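Local coordinates for protein putative thioesterase (Novosphingobium aromaticivorans, PDB 3CJY) that binds calcium and, as a putative thioesterase with two HotDog domains, probably hydrolyses the thioester bond of acyl-CoA substrates, at residues F6-Y17 against A42-T51; R84-A92 against S103-E111. All blocks are in the same frame, centred on the assembly; numbering follows the deposited sequence. Where two conformers were deposited one is given.

Interaction 1 of 2, residues F6-Y17 against A42-T51. With CA (calcium ion), chain B.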
loop_
_atom_site.group_PDB
_atom_site.type_symbol
_atom_site.label_atom_id
_atom_site.label_comp_id
_atom_site.label_asym_id
_atom_site.label_seq_id
_atom_site.Cartn_x
_atom_site.Cartn_y
_atom_site.Cartn_z
ATOM N N PHE A 6 -13.122 9.136 -17.877
ATOM C CA PHE A 6 -14.510 9.048 -17.423
ATOM C C PHE A 6 -15.344 10.184 -18.009
ATOM O O PHE A 6 -15.451 11.253 -17.394
ATOM C CB PHE A 6 -14.580 9.133 -15.891
ATOM C CG PHE A 6 -13.915 7.985 -15.190
ATOM C CD1 PHE A 6 -14.602 6.824 -14.934
ATOM C CD2 PHE A 6 -12.599 8.079 -14.771
ATOM C CE1 PHE A 6 -14.006 5.764 -14.312
ATOM C CE2 PHE A 6 -11.997 7.010 -14.130
ATOM C CZ PHE A 6 -12.709 5.856 -13.897
ATOM N N PRO A 7 -15.933 9.962 -19.200
ATOM C CA PRO A 7 -16.777 10.942 -19.899
ATOM C C PRO A 7 -17.923 11.493 -19.043
ATOM O O PRO A 7 -18.269 12.676 -19.139
ATOM C CB PRO A 7 -17.354 10.132 -21.061
ATOM C CG PRO A 7 -16.373 9.061 -21.323
ATOM C CD PRO A 7 -15.723 8.740 -19.995
ATOM N N ALA A 8 -18.493 10.626 -18.214
ATOM C CA ALA A 8 -19.649 10.985 -17.360
ATOM C C ALA A 8 -19.241 11.819 -16.130
ATOM O O ALA A 8 -20.084 12.327 -15.400
ATOM C CB ALA A 8 -20.395 9.726 -16.934
ATOM N N LEU A 9 -17.944 11.978 -15.934
ATOM C CA LEU A 9 -17.424 12.749 -14.796
ATOM C C LEU A 9 -17.593 14.231 -15.073
ATOM O O LEU A 9 -17.183 14.726 -16.117
ATOM C CB LEU A 9 -15.945 12.410 -14.530
ATOM C CG LEU A 9 -15.266 12.969 -13.274
ATOM C CD1 LEU A 9 -16.003 12.631 -11.986
ATOM C CD2 LEU A 9 -13.825 12.443 -13.212
ATOM N N VAL A 10 -18.218 14.938 -14.145
ATOM C CA VAL A 10 -18.423 16.379 -14.302
ATOM C C VAL A 10 -17.651 17.154 -13.257
ATOM O O VAL A 10 -17.666 16.836 -12.094
ATOM C CB VAL A 10 -19.905 16.774 -14.227
ATOM C CG1 VAL A 10 -20.069 18.296 -14.340
ATOM C CG2 VAL A 10 -20.699 16.112 -15.337
ATOM N N ARG A 11 -16.951 18.172 -13.714
ATOM C CA ARG A 11 -16.182 19.042 -12.835
ATOM C C ARG A 11 -16.985 20.285 -12.497
ATOM O O ARG A 11 -17.482 20.978 -13.387
ATOM C CB ARG A 11 -14.900 19.431 -13.551
ATOM C CG ARG A 11 -13.898 20.232 -12.769
ATOM C CD ARG A 11 -12.792 20.603 -13.753
ATOM N NE ARG A 11 -11.467 20.637 -13.158
ATOM C CZ ARG A 11 -10.928 21.697 -12.566
ATOM N NH1 ARG A 11 -11.611 22.827 -12.478
ATOM N NH2 ARG A 11 -9.705 21.609 -12.058
ATOM N N GLN A 12 -17.146 20.561 -11.212
ATOM C CA GLN A 12 -17.874 21.754 -10.806
ATOM C C GLN A 12 -16.834 22.867 -10.712
ATOM O O GLN A 12 -17.082 24.019 -11.082
ATOM C CB GLN A 12 -18.593 21.558 -9.481
ATOM C CG GLN A 12 -19.148 20.138 -9.238
ATOM C CD GLN A 12 -20.152 19.659 -10.260
ATOM O OE1 GLN A 12 -20.061 19.975 -11.453
ATOM N NE2 GLN A 12 -21.108 18.863 -9.802
ATOM N N ASP A 13 -15.655 22.496 -10.235
ATOM C CA ASP A 13 -14.521 23.420 -10.127
ATOM C C ASP A 13 -13.228 22.684 -9.852
ATOM O O ASP A 13 -13.191 21.450 -9.849
ATOM C CB ASP A 13 -14.752 24.476 -9.032
ATOM C CG ASP A 13 -15.292 23.884 -7.745
ATOM O OD1 ASP A 13 -14.547 23.147 -7.056
ATOM O OD2 ASP A 13 -16.463 24.182 -7.417
ATOM N N ASP A 14 -12.155 23.446 -9.655
ATOM C CA ASP A 14 -10.900 22.824 -9.248
ATOM C C ASP A 14 -11.526 22.260 -7.947
ATOM O O ASP A 14 -12.504 22.811 -7.437
ATOM C CB ASP A 14 -9.824 23.898 -8.960
ATOM C CG ASP A 14 -8.392 23.475 -9.345
ATOM O OD1 ASP A 14 -8.115 23.165 -10.537
ATOM O OD2 ASP A 14 -7.491 23.570 -8.474
ATOM N N ALA A 15 -11.062 21.159 -7.418
ATOM C CA ALA A 15 -11.616 20.706 -6.141
ATOM C C ALA A 15 -12.958 19.956 -6.127
ATOM O O ALA A 15 -13.090 19.092 -5.294
ATOM C CB ALA A 15 -11.667 21.851 -5.125
ATOM N N ARG A 16 -13.952 20.253 -6.968
ATOM C CA ARG A 16 -15.226 19.499 -6.849
ATOM C C ARG A 16 -15.742 18.889 -8.135
ATOM O O ARG A 16 -15.939 19.574 -9.137
ATOM C CB ARG A 16 -16.306 20.341 -6.199
ATOM C CG ARG A 16 -15.960 20.766 -4.789
ATOM N N TYR A 17 -15.986 17.583 -8.061
ATOM C CA TYR A 17 -16.438 16.776 -9.203
ATOM C C TYR A 17 -17.581 15.845 -8.833
ATOM O O TYR A 17 -17.769 15.508 -7.689
ATOM C CB TYR A 17 -15.299 15.909 -9.713
ATOM C CG TYR A 17 -14.039 16.632 -10.094
ATOM C CD1 TYR A 17 -13.202 17.137 -9.129
ATOM C CD2 TYR A 17 -13.643 16.717 -11.415
ATOM C CE1 TYR A 17 -12.012 17.745 -9.457
ATOM C CE2 TYR A 17 -12.437 17.353 -11.767
ATOM C CZ TYR A 17 -11.633 17.852 -10.780
ATOM O OH TYR A 17 -10.462 18.483 -11.086
ATOM N N ALA A 42 -9.638 4.795 -9.409
ATOM C CA ALA A 42 -9.425 5.457 -10.703
ATOM C C ALA A 42 -9.923 6.891 -10.699
ATOM O O ALA A 42 -9.258 7.810 -11.166
ATOM C CB ALA A 42 -10.087 4.672 -11.821
ATOM N N LEU A 43 -11.131 7.077 -10.162
ATOM C CA LEU A 43 -11.794 8.381 -10.102
ATOM C C LEU A 43 -11.056 9.314 -9.171
ATOM O O LEU A 43 -10.869 10.489 -9.453
ATOM C CB LEU A 43 -13.263 8.201 -9.685
ATOM C CG LEU A 43 -14.249 7.707 -10.754
ATOM C CD1 LEU A 43 -15.504 7.019 -10.188
ATOM C CD2 LEU A 43 -14.640 8.870 -11.689
ATOM N N ALA A 44 -10.609 8.768 -8.060
ATOM C CA ALA A 44 -9.883 9.598 -7.082
ATOM C C ALA A 44 -8.579 10.092 -7.722
ATOM O O ALA A 44 -8.191 11.292 -7.618
ATOM C CB ALA A 44 -9.633 8.795 -5.809
ATOM N N LEU A 45 -7.893 9.187 -8.415
ATOM C CA LEU A 45 -6.646 9.555 -9.044
ATOM C C LEU A 45 -6.829 10.506 -10.203
ATOM O O LEU A 45 -5.992 11.373 -10.449
ATOM C CB LEU A 45 -5.907 8.329 -9.533
ATOM C CG LEU A 45 -5.503 7.255 -8.518
ATOM C CD1 LEU A 45 -4.863 6.082 -9.283
ATOM C CD2 LEU A 45 -4.567 7.841 -7.471
ATOM N N ASP A 46 -7.958 10.360 -10.886
ATOM C CA ASP A 46 -8.279 11.173 -12.051
ATOM C C ASP A 46 -8.494 12.633 -11.613
ATOM O O ASP A 46 -7.845 13.539 -12.117
ATOM C CB ASP A 46 -9.524 10.624 -12.778
ATOM C CG ASP A 46 -9.747 11.278 -14.135
ATOM O OD1 ASP A 46 -8.995 10.965 -15.079
ATOM O OD2 ASP A 46 -10.675 12.090 -14.268
ATOM N N VAL A 47 -9.332 12.815 -10.602
ATOM C CA VAL A 47 -9.693 14.165 -10.113
ATOM C C VAL A 47 -8.475 14.864 -9.486
ATOM O O VAL A 47 -8.307 16.082 -9.607
ATOM C CB VAL A 47 -10.953 14.162 -9.179
ATOM C CG1 VAL A 47 -12.132 13.637 -9.962
ATOM C CG2 VAL A 47 -10.763 13.374 -7.851
ATOM N N ALA A 48 -7.625 14.085 -8.835
ATOM C CA ALA A 48 -6.390 14.608 -8.216
ATOM C C ALA A 48 -5.455 15.116 -9.311
ATOM O O ALA A 48 -4.968 16.246 -9.249
ATOM C CB ALA A 48 -5.676 13.536 -7.355
ATOM N N ALA A 49 -5.235 14.306 -10.334
ATOM C CA ALA A 49 -4.331 14.703 -11.432
ATOM C C ALA A 49 -4.892 15.915 -12.184
ATOM O O ALA A 49 -4.166 16.845 -12.560
ATOM C CB ALA A 49 -4.102 13.536 -12.372
ATOM N N GLU A 50 -6.205 15.931 -12.329
ATOM C CA GLU A 50 -6.886 16.998 -13.090
ATOM C C GLU A 50 -6.831 18.309 -12.293
ATOM O O GLU A 50 -6.660 19.408 -12.837
ATOM C CB GLU A 50 -8.331 16.542 -13.385
ATOM C CG GLU A 50 -8.826 16.776 -14.816
ATOM C CD GLU A 50 -9.489 18.086 -14.989
ATOM O OE1 GLU A 50 -9.910 18.642 -13.947
ATOM O OE2 GLU A 50 -9.601 18.557 -16.148
ATOM N N THR A 51 -6.960 18.200 -10.984
ATOM C CA THR A 51 -6.918 19.386 -10.123
ATOM C C THR A 51 -5.497 19.890 -9.986
ATOM O O THR A 51 -5.259 21.074 -10.101
ATOM C CB THR A 51 -7.455 19.072 -8.735
ATOM O OG1 THR A 51 -8.833 18.740 -8.856
ATOM C CG2 THR A 51 -7.279 20.251 -7.788
HETATM CA CA CA B . -5.787 23.335 -10.332
HETATM O O HOH W 1 -11.791 11.658 -16.991
HETATM O O HOH W 2 -4.878 23.635 -8.243
#

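Interaction 2 of 2, residues R84-A92 against S103-E111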
loop_
_atom_site.group_PDB
_atom_site.type_symbol
_atom_site.label_atom_id
_atom_site.label_comp_id
_atom_site.label_asym_id
_atom_site.label_seq_id
_atom_site.Cartn_x
_atom_site.Cartn_y
_atom_site.Cartn_z
ATOM N N ARG A 84 7.662 22.441 -6.886
ATOM C CA ARG A 84 8.340 22.087 -8.103
ATOM C C ARG A 84 8.585 20.593 -8.271
ATOM O O ARG A 84 8.605 20.101 -9.401
ATOM N N THR A 85 8.741 19.838 -7.193
ATOM C CA THR A 85 9.107 18.443 -7.397
ATOM C C THR A 85 7.971 17.463 -7.121
ATOM O O THR A 85 7.933 16.367 -7.693
ATOM C CB THR A 85 10.298 18.045 -6.507
ATOM O OG1 THR A 85 9.832 17.606 -5.239
ATOM C CG2 THR A 85 11.258 19.201 -6.307
ATOM N N LEU A 86 7.035 17.896 -6.279
ATOM C CA LEU A 86 5.971 17.028 -5.765
ATOM C C LEU A 86 4.700 17.755 -5.336
ATOM O O LEU A 86 4.714 18.906 -4.902
ATOM C CB LEU A 86 6.603 16.269 -4.561
ATOM C CG LEU A 86 5.994 15.261 -3.584
ATOM C CD1 LEU A 86 5.397 15.942 -2.387
ATOM C CD2 LEU A 86 5.018 14.305 -4.242
ATOM N N ALA A 87 3.578 17.076 -5.523
ATOM C CA ALA A 87 2.315 17.558 -5.028
ATOM C C ALA A 87 1.632 16.430 -4.266
ATOM O O ALA A 87 1.846 15.229 -4.536
ATOM C CB ALA A 87 1.432 18.075 -6.161
ATOM N N GLN A 88 0.872 16.841 -3.269
ATOM C CA GLN A 88 0.063 15.916 -2.488
ATOM C C GLN A 88 -1.332 16.419 -2.320
ATOM O O GLN A 88 -1.567 17.619 -2.150
ATOM C CB GLN A 88 0.693 15.646 -1.165
ATOM C CG GLN A 88 1.993 14.927 -1.403
ATOM C CD GLN A 88 2.576 14.494 -0.148
ATOM O OE1 GLN A 88 2.536 15.275 0.787
ATOM N NE2 GLN A 88 3.109 13.241 -0.071
ATOM N N ALA A 89 -2.265 15.485 -2.409
ATOM C CA ALA A 89 -3.685 15.817 -2.306
ATOM C C ALA A 89 -4.412 14.747 -1.529
ATOM O O ALA A 89 -3.890 13.656 -1.328
ATOM C CB ALA A 89 -4.293 15.871 -3.682
ATOM N N ARG A 90 -5.580 15.136 -1.043
ATOM C CA ARG A 90 -6.543 14.227 -0.453
ATOM C C ARG A 90 -7.856 14.349 -1.234
ATOM O O ARG A 90 -8.250 15.448 -1.619
ATOM C CB ARG A 90 -6.799 14.584 0.991
ATOM C CG ARG A 90 -5.630 14.309 1.861
ATOM C CD ARG A 90 -6.071 14.223 3.316
ATOM N NE ARG A 90 -6.512 15.515 3.785
ATOM C CZ ARG A 90 -6.425 15.879 5.061
ATOM N NH1 ARG A 90 -5.898 15.042 5.954
ATOM N NH2 ARG A 90 -6.826 17.088 5.432
ATOM N N VAL A 91 -8.521 13.228 -1.428
ATOM C CA VAL A 91 -9.781 13.154 -2.134
ATOM C C VAL A 91 -10.801 12.401 -1.321
ATOM O O VAL A 91 -10.604 11.272 -0.964
ATOM C CB VAL A 91 -9.681 12.465 -3.513
ATOM C CG1 VAL A 91 -11.063 12.478 -4.207
ATOM C CG2 VAL A 91 -8.595 13.133 -4.407
ATOM N N ALA A 92 -11.914 13.071 -1.068
ATOM C CA ALA A 92 -13.015 12.483 -0.343
ATOM C C ALA A 92 -14.148 12.195 -1.315
ATOM O O ALA A 92 -14.547 13.058 -2.135
ATOM C CB ALA A 92 -13.528 13.438 0.764
ATOM N N SER A 103 -8.927 9.388 0.604
ATOM C CA SER A 103 -7.658 8.984 0.007
ATOM C C SER A 103 -6.575 10.028 0.108
ATOM O O SER A 103 -6.829 11.207 0.275
ATOM C CB SER A 103 -7.867 8.657 -1.462
ATOM O OG SER A 103 -8.286 9.816 -2.111
ATOM N N GLY A 104 -5.362 9.528 -0.032
ATOM C CA GLY A 104 -4.139 10.336 -0.070
ATOM C C GLY A 104 -3.374 9.955 -1.318
ATOM O O GLY A 104 -3.167 8.784 -1.601
ATOM N N ILE A 105 -3.004 10.950 -2.083
ATOM C CA ILE A 105 -2.374 10.797 -3.386
ATOM C C ILE A 105 -1.168 11.728 -3.559
ATOM O O ILE A 105 -1.202 12.903 -3.155
ATOM C CB ILE A 105 -3.419 11.144 -4.495
ATOM C CG1 ILE A 105 -4.666 10.247 -4.364
ATOM C CG2 ILE A 105 -2.802 11.020 -5.908
ATOM C CD1 ILE A 105 -5.796 10.604 -5.249
ATOM N N SER A 106 -0.088 11.163 -4.093
ATOM C CA SER A 106 1.128 11.909 -4.417
ATOM C C SER A 106 1.197 12.015 -5.927
ATOM O O SER A 106 0.915 11.057 -6.631
ATOM C CB SER A 106 2.403 11.190 -3.960
ATOM O OG SER A 106 2.358 10.965 -2.584
ATOM N N LEU A 107 1.590 13.202 -6.378
ATOM C CA LEU A 107 1.668 13.533 -7.801
ATOM C C LEU A 107 2.989 14.192 -8.113
ATOM O O LEU A 107 3.546 14.882 -7.290
ATOM C CB LEU A 107 0.506 14.435 -8.221
ATOM C CG LEU A 107 -0.878 13.912 -7.825
ATOM C CD1 LEU A 107 -1.338 14.585 -6.514
ATOM C CD2 LEU A 107 -1.901 14.150 -8.929
ATOM N N GLY A 108 3.488 13.925 -9.303
ATOM C CA GLY A 108 4.736 14.533 -9.730
ATOM C C GLY A 108 5.339 13.823 -10.904
ATOM O O GLY A 108 4.969 12.694 -11.260
HETATM N N MSE A 109 6.305 14.500 -11.487
HETATM C CA MSE A 109 6.993 13.967 -12.625
HETATM C C MSE A 109 8.192 14.877 -12.812
HETATM O O MSE A 109 8.050 16.060 -13.113
HETATM C CB MSE A 109 6.060 13.956 -13.842
HETATM C CG MSE A 109 6.629 13.137 -14.990
HETATM SE SE MSE A 109 5.684 13.307 -16.724
HETATM C CE MSE A 109 5.590 15.275 -16.771
ATOM N N ARG A 110 9.365 14.332 -12.544
ATOM C CA ARG A 110 10.612 15.093 -12.580
ATOM C C ARG A 110 11.465 14.805 -13.810
ATOM O O ARG A 110 11.566 13.681 -14.260
ATOM C CB ARG A 110 11.364 14.796 -11.315
ATOM C CG ARG A 110 10.519 15.098 -10.112
ATOM C CD ARG A 110 11.121 14.470 -8.919
ATOM N NE ARG A 110 12.344 15.124 -8.502
ATOM C CZ ARG A 110 13.265 14.552 -7.739
ATOM N NH1 ARG A 110 13.124 13.292 -7.389
ATOM N NH2 ARG A 110 14.355 15.226 -7.359
ATOM N N GLU A 111 12.045 15.850 -14.378
ATOM C CA GLU A 111 12.894 15.685 -15.545
ATOM C C GLU A 111 14.287 15.297 -15.100
ATOM O O GLU A 111 14.720 15.566 -13.984
ATOM C CB GLU A 111 12.961 16.996 -16.360
HETATM O O HOH W 3 7.216 16.697 -10.206
#

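Interaction 1 of 2, residues F6-Y17 against A42-T51
The ring of Tyr-17 lies against Val-47 of the helix, and its hydroxyl runs on to Glu-50. Val-47 CG1 sits over one ring face, 3.7 Å from the Tyr-17 ring centroid and offset toward the rim, a CH-pi contact. At the ring edge, Tyr-17 OH donates to Glu-50 OE1 (2.9 Å), with ring and carboxylate planes 89° apart. Glu-50 OE1 is gripped twice: the tyrosine takes its anti lone pair, while Arg-11 NE comes to the syn one in a 2.7 Å salt bridge, the guanidinium turned 68° from the carboxylate. Arg-11 gets there with CG anti to its backbone N (chi1 -175°) and a bend at chi3, which brings the guanidinium edge between two acids. Arg-11 NH2 completes the network at Asp-14 OD1, meeting it on the anti side at 2.7 Å.

At the other end, Phe-6 presents a face to Leu-43, whose CD2 stands nearly over the ring centre. Ala-42 CB touches the rim of that ring, 3.5 Å from Phe-6 CZ. Leu-9 CD2 packs on Leu-43 CD2 and Val-47 CG1; a water tentatively links Phe-6 N to OD2 of one Asp-46 conformer. Ala-179 and Met-183 of helix 178-185 also touch Phe-6.

Both carboxylate oxygens of Asp-14 bind calcium, as does the carbonyl of Thr-51 (O to calcium 2.3 Å), so the arginine that holds Asp-14 is a second-shell residue. A water is a further ligand. The N-terminal segment thus lies along the central helix of a HotDog domain, and a calcium site pins loop to helix near its C-terminal end.

Interaction 2 of 2, residues R84-A92 against S103-E111
Val-91 and Ser-103 pair partway along an antiparallel beta hairpin, strands 87-95 and 98-107 of the N-terminal HotDog domain. Ala-87 with Leu-107 and Ala-89 with Ile-105 are hydrogen-bonded pairs, each closed by two N-H to O bonds; the Ala-89 N to Ile-105 O bond measures 2.9 Å.

Ser-103 can be followed outward. Ser-103 CB comes 3.8 Å from Val-91 O. Ser-103 OG, held between backbone N and carbonyl carbon (chi1 63°), then turns back to donate to Val-91 O at 3.0 Å, in the carbonyl plane and on a lone pair. Ser-103 OG also lies 3.3 Å from Val-91 CB. Because the backbone bond from Ser-103 N to that oxygen is weak, an alanine here would probably leave Val-91 O with only that weak backbone grip from its partner and this rung of the hairpin less firmly tied.

Beside it, Val-91 CG2 meets Ile-105 CD1 on the face turned to helix 37-52, where Val-47 and Leu-45 pack. On the opposite face Gln-88 NE2 makes a weak bond to Ser-106 OG, but it also donates to Phe-63 O of the second subunit; Gln-81 holds Gln-88 OE1, and Gln-58 the serine hydroxyl. Arg-110 NH1 likewise reaches Leu-257 O of the second subunit. Beyond the strands, a water bridges the two segments, donating to Thr-85 O at 2.6 Å and accepting from Met-109 N at 2.7 Å.

Overall arrangement
From the N terminus, the chain first lays down residues 6-17, then travels through short strands before helix 37-52 returns to cover them, so interaction 1 closes a loop of 24 residues. Interaction 2 opens only after that, and its 10-residue loop is the far half of a hairpin, the two strands running on to a tight turn. The two are in series and neither nests in nor crosses the other. They meet where the helix lies on the sheet: Ala-48 CB packs on Ile-105 CD1, while the backbone of Ala-49 lies against Leu-107 CD2. One side of the helix therefore carries the N-terminal segment and calcium, and another rests on the hairpin, whose far face adjoins the second subunit.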